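Local coordinates for beta-lactamase (Sebaldella termitidis, PDB 6N1N), which probably hydrolyses the beta-lactam ring of penicillin-like antibiotics to a substituted beta-amino acid, as a class D serine beta-lactamase, at residues K20-N32 against K210-N222. Sequence-based numbering, arbitrary orientation.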
loop_
_atom_site.group_PDB
_atom_site.type_symbol
_atom_site.label_atom_id
_atom_site.label_comp_id
_atom_site.label_asym_id
_atom_site.label_seq_id
_atom_site.Cartn_x
_atom_site.Cartn_y
_atom_site.Cartn_z
ATOM N N LYS A 20 -20.795 3.612 -8.251
ATOM C CA LYS A 20 -20.444 4.037 -9.603
ATOM C C LYS A 20 -18.932 4.071 -9.806
ATOM O O LYS A 20 -18.364 5.017 -10.369
ATOM C CB LYS A 20 -21.091 5.377 -9.928
ATOM C CG LYS A 20 -22.608 5.286 -9.986
ATOM C CD LYS A 20 -23.246 6.636 -10.282
ATOM C CE LYS A 20 -24.758 6.497 -10.309
ATOM N NZ LYS A 20 -25.414 7.814 -10.434
ATOM N N ILE A 21 -18.284 2.979 -9.411
ATOM C CA ILE A 21 -16.848 2.821 -9.576
ATOM C C ILE A 21 -16.559 1.457 -10.169
ATOM O O ILE A 21 -17.326 0.503 -10.017
ATOM C CB ILE A 21 -16.101 2.975 -8.237
ATOM C CG1 ILE A 21 -16.815 2.129 -7.174
ATOM C CG2 ILE A 21 -16.020 4.434 -7.866
ATOM C CD1 ILE A 21 -16.065 2.043 -5.879
ATOM N N THR A 22 -15.440 1.375 -10.861
ATOM C CA THR A 22 -14.904 0.093 -11.244
ATOM C C THR A 22 -13.639 -0.128 -10.426
ATOM O O THR A 22 -13.396 0.571 -9.428
ATOM C CB THR A 22 -14.702 0.045 -12.768
ATOM O OG1 THR A 22 -13.754 1.027 -13.211
ATOM C CG2 THR A 22 -16.048 0.291 -13.448
ATOM N N GLY A 23 -12.821 -1.066 -10.861
ATOM C CA GLY A 23 -11.765 -1.584 -10.015
ATOM C C GLY A 23 -12.282 -2.775 -9.236
ATOM O O GLY A 23 -13.310 -3.369 -9.577
ATOM N N SER A 24 -11.583 -3.097 -8.155
ATOM C CA SER A 24 -11.887 -4.350 -7.485
ATOM C C SER A 24 -11.298 -4.372 -6.092
ATOM O O SER A 24 -10.432 -3.560 -5.722
ATOM C CB SER A 24 -11.349 -5.530 -8.285
ATOM O OG SER A 24 -9.953 -5.422 -8.422
ATOM N N VAL A 25 -11.763 -5.368 -5.328
ATOM C CA VAL A 25 -11.195 -5.755 -4.052
ATOM C C VAL A 25 -10.707 -7.189 -4.188
ATOM O O VAL A 25 -11.420 -8.042 -4.725
ATOM C CB VAL A 25 -12.216 -5.634 -2.913
ATOM C CG1 VAL A 25 -13.464 -6.387 -3.233
ATOM C CG2 VAL A 25 -11.627 -6.153 -1.600
ATOM N N THR A 26 -9.480 -7.422 -3.756
ATOM C CA THR A 26 -8.847 -8.737 -3.729
ATOM C C THR A 26 -8.379 -8.988 -2.304
ATOM O O THR A 26 -7.733 -8.130 -1.701
ATOM C CB THR A 26 -7.651 -8.791 -4.710
ATOM O OG1 THR A 26 -8.108 -8.448 -6.021
ATOM C CG2 THR A 26 -7.004 -10.170 -4.740
ATOM N N ILE A 27 -8.685 -10.181 -1.768
ATOM C CA ILE A 27 -8.314 -10.559 -0.420
ATOM C C ILE A 27 -7.729 -11.963 -0.458
ATOM O O ILE A 27 -8.187 -12.819 -1.223
ATOM C CB ILE A 27 -9.538 -10.475 0.513
ATOM C CG1 ILE A 27 -9.980 -9.021 0.701
ATOM C CG2 ILE A 27 -9.244 -11.100 1.879
ATOM C CD1 ILE A 27 -11.376 -8.882 1.234
ATOM N N TYR A 28 -6.699 -12.189 0.355
ATOM C CA TYR A 28 -6.117 -13.514 0.542
ATOM C C TYR A 28 -6.223 -13.898 2.009
ATOM O O TYR A 28 -5.662 -13.222 2.878
ATOM C CB TYR A 28 -4.666 -13.548 0.092
ATOM C CG TYR A 28 -4.011 -14.914 0.233
ATOM C CD1 TYR A 28 -4.340 -15.942 -0.622
ATOM C CD2 TYR A 28 -3.069 -15.140 1.204
ATOM C CE1 TYR A 28 -3.744 -17.183 -0.504
ATOM C CE2 TYR A 28 -2.449 -16.368 1.328
ATOM C CZ TYR A 28 -2.785 -17.390 0.473
ATOM O OH TYR A 28 -2.188 -18.633 0.581
ATOM N N ASP A 29 -6.953 -14.976 2.259
ATOM C CA ASP A 29 -7.081 -15.629 3.553
ATOM C C ASP A 29 -5.856 -16.519 3.752
ATOM O O ASP A 29 -5.688 -17.520 3.060
ATOM C CB ASP A 29 -8.413 -16.380 3.549
ATOM C CG ASP A 29 -8.630 -17.256 4.771
ATOM O OD1 ASP A 29 -7.656 -17.625 5.431
ATOM O OD2 ASP A 29 -9.804 -17.611 5.035
ATOM N N TYR A 30 -4.998 -16.143 4.697
ATOM C CA TYR A 30 -3.684 -16.760 4.851
ATOM C C TYR A 30 -3.767 -18.177 5.407
ATOM O O TYR A 30 -3.144 -19.106 4.869
ATOM C CB TYR A 30 -2.837 -15.859 5.761
ATOM C CG TYR A 30 -1.438 -16.351 6.004
ATOM C CD1 TYR A 30 -0.440 -16.158 5.065
ATOM C CD2 TYR A 30 -1.113 -16.982 7.183
ATOM C CE1 TYR A 30 0.859 -16.613 5.298
ATOM C CE2 TYR A 30 0.181 -17.423 7.423
ATOM C CZ TYR A 30 1.150 -17.234 6.483
ATOM O OH TYR A 30 2.409 -17.699 6.733
ATOM N N LYS A 31 -4.508 -18.360 6.499
ATOM C CA LYS A 31 -4.587 -19.672 7.129
ATOM C C LYS A 31 -5.194 -20.708 6.184
ATOM O O LYS A 31 -4.700 -21.847 6.076
ATOM C CB LYS A 31 -5.405 -19.564 8.412
ATOM C CG LYS A 31 -5.729 -20.865 9.074
ATOM C CD LYS A 31 -6.247 -20.641 10.478
ATOM C CE LYS A 31 -7.652 -20.137 10.478
ATOM N NZ LYS A 31 -8.145 -19.937 11.888
ATOM N N ASN A 32 -6.262 -20.332 5.486
ATOM C CA ASN A 32 -6.976 -21.253 4.613
ATOM C C ASN A 32 -6.471 -21.259 3.175
ATOM O O ASN A 32 -6.888 -22.131 2.404
ATOM C CB ASN A 32 -8.467 -20.921 4.645
ATOM C CG ASN A 32 -9.065 -21.138 6.013
ATOM O OD1 ASN A 32 -8.960 -22.248 6.585
ATOM N ND2 ASN A 32 -9.690 -20.106 6.567
ATOM N N LYS A 210 -9.527 -12.993 13.816
ATOM C CA LYS A 210 -10.131 -14.333 13.787
ATOM C C LYS A 210 -9.083 -15.435 13.734
ATOM O O LYS A 210 -9.227 -16.411 12.985
ATOM C CB LYS A 210 -11.101 -14.480 12.608
ATOM C CG LYS A 210 -12.314 -13.555 12.664
ATOM C CD LYS A 210 -13.324 -13.928 11.593
ATOM C CE LYS A 210 -14.156 -15.137 11.994
ATOM N NZ LYS A 210 -14.958 -15.661 10.846
ATOM N N GLU A 211 -8.020 -15.290 14.530
ATOM C CA GLU A 211 -6.889 -16.217 14.515
ATOM C C GLU A 211 -6.448 -16.491 13.083
ATOM O O GLU A 211 -6.228 -17.628 12.676
ATOM C CB GLU A 211 -7.227 -17.512 15.259
ATOM C CG GLU A 211 -7.316 -17.341 16.772
ATOM C CD GLU A 211 -7.578 -18.653 17.514
ATOM O OE1 GLU A 211 -8.667 -19.242 17.323
ATOM O OE2 GLU A 211 -6.689 -19.095 18.278
ATOM N N ASN A 212 -6.291 -15.413 12.325
ATOM C CA ASN A 212 -5.972 -15.510 10.911
ATOM C C ASN A 212 -5.356 -14.193 10.488
ATOM O O ASN A 212 -5.242 -13.245 11.282
ATOM C CB ASN A 212 -7.242 -15.806 10.114
ATOM C CG ASN A 212 -6.983 -16.456 8.778
ATOM O OD1 ASN A 212 -5.881 -16.417 8.220
ATOM N ND2 ASN A 212 -8.034 -17.027 8.233
ATOM N N VAL A 213 -4.974 -14.133 9.217
ATOM C CA VAL A 213 -4.509 -12.907 8.576
ATOM C C VAL A 213 -5.181 -12.823 7.211
ATOM O O VAL A 213 -5.178 -13.792 6.449
ATOM C CB VAL A 213 -2.984 -12.860 8.380
ATOM C CG1 VAL A 213 -2.536 -11.457 7.954
ATOM C CG2 VAL A 213 -2.278 -13.250 9.621
ATOM N N TYR A 214 -5.707 -11.651 6.884
ATOM C CA TYR A 214 -6.327 -11.394 5.588
ATOM C C TYR A 214 -5.553 -10.267 4.906
ATOM O O TYR A 214 -5.591 -9.113 5.347
ATOM C CB TYR A 214 -7.810 -11.043 5.731
ATOM C CG TYR A 214 -8.585 -12.118 6.453
ATOM C CD1 TYR A 214 -9.218 -13.156 5.759
ATOM C CD2 TYR A 214 -8.636 -12.149 7.847
ATOM C CE1 TYR A 214 -9.875 -14.149 6.419
ATOM C CE2 TYR A 214 -9.303 -13.149 8.517
ATOM C CZ TYR A 214 -9.920 -14.139 7.811
ATOM O OH TYR A 214 -10.599 -15.101 8.501
ATOM N N PHE A 215 -4.858 -10.618 3.821
ATOM C CA PHE A 215 -4.177 -9.632 2.990
ATOM C C PHE A 215 -5.155 -9.040 1.999
ATOM O O PHE A 215 -6.043 -9.735 1.507
ATOM C CB PHE A 215 -3.004 -10.301 2.279
ATOM C CG PHE A 215 -1.971 -10.831 3.233
ATOM C CD1 PHE A 215 -0.900 -10.049 3.595
ATOM C CD2 PHE A 215 -2.119 -12.066 3.842
ATOM C CE1 PHE A 215 0.015 -10.502 4.508
ATOM C CE2 PHE A 215 -1.204 -12.517 4.750
ATOM C CZ PHE A 215 -0.125 -11.750 5.087
ATOM N N PHE A 216 -5.015 -7.734 1.716
ATOM C CA PHE A 216 -5.999 -7.094 0.853
ATOM C C PHE A 216 -5.380 -6.051 -0.062
ATOM O O PHE A 216 -4.381 -5.419 0.256
ATOM C CB PHE A 216 -7.141 -6.436 1.669
ATOM C CG PHE A 216 -6.698 -5.328 2.577
ATOM C CD1 PHE A 216 -6.682 -4.011 2.160
ATOM C CD2 PHE A 216 -6.297 -5.607 3.857
ATOM C CE1 PHE A 216 -6.262 -2.997 3.009
ATOM C CE2 PHE A 216 -5.889 -4.606 4.708
ATOM C CZ PHE A 216 -5.861 -3.294 4.270
ATOM N N ALA A 217 -5.995 -5.890 -1.219
ATOM C CA ALA A 217 -5.637 -4.811 -2.126
ATOM C C ALA A 217 -6.935 -4.347 -2.769
ATOM O O ALA A 217 -7.547 -5.074 -3.545
ATOM C CB ALA A 217 -4.619 -5.254 -3.182
ATOM N N VAL A 218 -7.372 -3.170 -2.364
ATOM C CA VAL A 218 -8.531 -2.507 -2.927
ATOM C C VAL A 218 -8.004 -1.474 -3.906
ATOM O O VAL A 218 -7.062 -0.733 -3.598
ATOM C CB VAL A 218 -9.369 -1.843 -1.820
ATOM C CG1 VAL A 218 -10.382 -0.867 -2.421
ATOM C CG2 VAL A 218 -10.057 -2.868 -0.985
ATOM N N ARG A 219 -8.564 -1.446 -5.100
ATOM C CA ARG A 219 -8.125 -0.461 -6.075
ATOM C C ARG A 219 -9.338 0.023 -6.842
ATOM O O ARG A 219 -9.900 -0.699 -7.681
ATOM C CB ARG A 219 -7.060 -1.006 -7.010
ATOM C CG ARG A 219 -6.465 0.103 -7.838
ATOM C CD ARG A 219 -5.402 -0.376 -8.783
ATOM N NE ARG A 219 -5.873 -1.380 -9.732
ATOM C CZ ARG A 219 -5.065 -2.149 -10.460
ATOM N NH1 ARG A 219 -3.726 -2.048 -10.361
ATOM N NH2 ARG A 219 -5.603 -3.037 -11.281
ATOM N N ILE A 220 -9.692 1.261 -6.576
ATOM C CA ILE A 220 -10.842 1.919 -7.158
ATOM C C ILE A 220 -10.400 2.629 -8.418
ATOM O O ILE A 220 -9.361 3.309 -8.429
ATOM C CB ILE A 220 -11.440 2.920 -6.155
ATOM C CG1 ILE A 220 -11.962 2.149 -4.938
ATOM C CG2 ILE A 220 -12.511 3.797 -6.799
ATOM C CD1 ILE A 220 -12.239 3.035 -3.756
ATOM N N ILE A 221 -11.181 2.467 -9.479
ATOM C CA ILE A 221 -11.010 3.222 -10.708
ATOM C C ILE A 221 -12.191 4.171 -10.803
ATOM O O ILE A 221 -13.344 3.746 -10.697
ATOM C CB ILE A 221 -10.945 2.313 -11.946
ATOM C CG1 ILE A 221 -9.873 1.241 -11.777
ATOM C CG2 ILE A 221 -10.730 3.157 -13.203
ATOM C CD1 ILE A 221 -8.476 1.787 -11.590
ATOM N N ASN A 222 -11.905 5.446 -10.970
ATOM C CA ASN A 222 -12.942 6.457 -10.978
ATOM C C ASN A 222 -12.649 7.425 -12.103
ATOM O O ASN A 222 -11.567 8.014 -12.146
ATOM C CB ASN A 222 -12.991 7.197 -9.650
ATOM C CG ASN A 222 -13.914 8.362 -9.696
ATOM O OD1 ASN A 222 -15.065 8.242 -10.160
ATOM N ND2 ASN A 222 -13.434 9.510 -9.239
HETATM O O HOH W 1 -8.071 -5.780 -6.323
HETATM O O HOH W 2 -12.168 -16.800 7.131
#
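T22, S24, T26 and Y28 pair with I221, R219, A217 and F215, each giving and taking one backbone hydrogen bond; Y30 N adds a last rung to V213 O at 2.9 Å. Between the S24 and T22 rungs, G23 CA makes a CA-H...O contact with R219 O, 3.1 Å away; at its backbone angles a side chain would be jammed against the carbonyl O of T22.

Around this last rung, side chains add their own bonds. N212 swings its carboxamide away from its own backbone N (chi1 -157°), across to the end of strand 22-29. There ND2 donates to D29 OD1 at 2.9 Å. N212 OD1 accepts from K31 N at 2.9 Å and, from the opposite face of the amide, from V213 N. D29 OD1 is likewise gripped from both faces of its carboxylate, by N212 ND2 and by N32 N, the latter an Asx motif at the turn. K31 NZ bonds E211 O at 3.1 Å.

These antiparallel strands are central in the mixed sheet of the penicillin-binding transpeptidase fold, flanked by strands 34-37 and 198-209.

Apolar contacts line both faces. V25 CG2 meets V218 CG2 and I27 CG1 meets F216 CB on the side packed by helix 228-245 and the C-terminal tail. Toward helix 147-159, Y30 CD1 lies 3.7 Å from F215 CE2, the rings inclined at 57°; there too a water bridges S24 OG, T26 OG1 and A217 O. D42 OD2 also bonds S24 OG, and S43 OG also bonds T26 OG1.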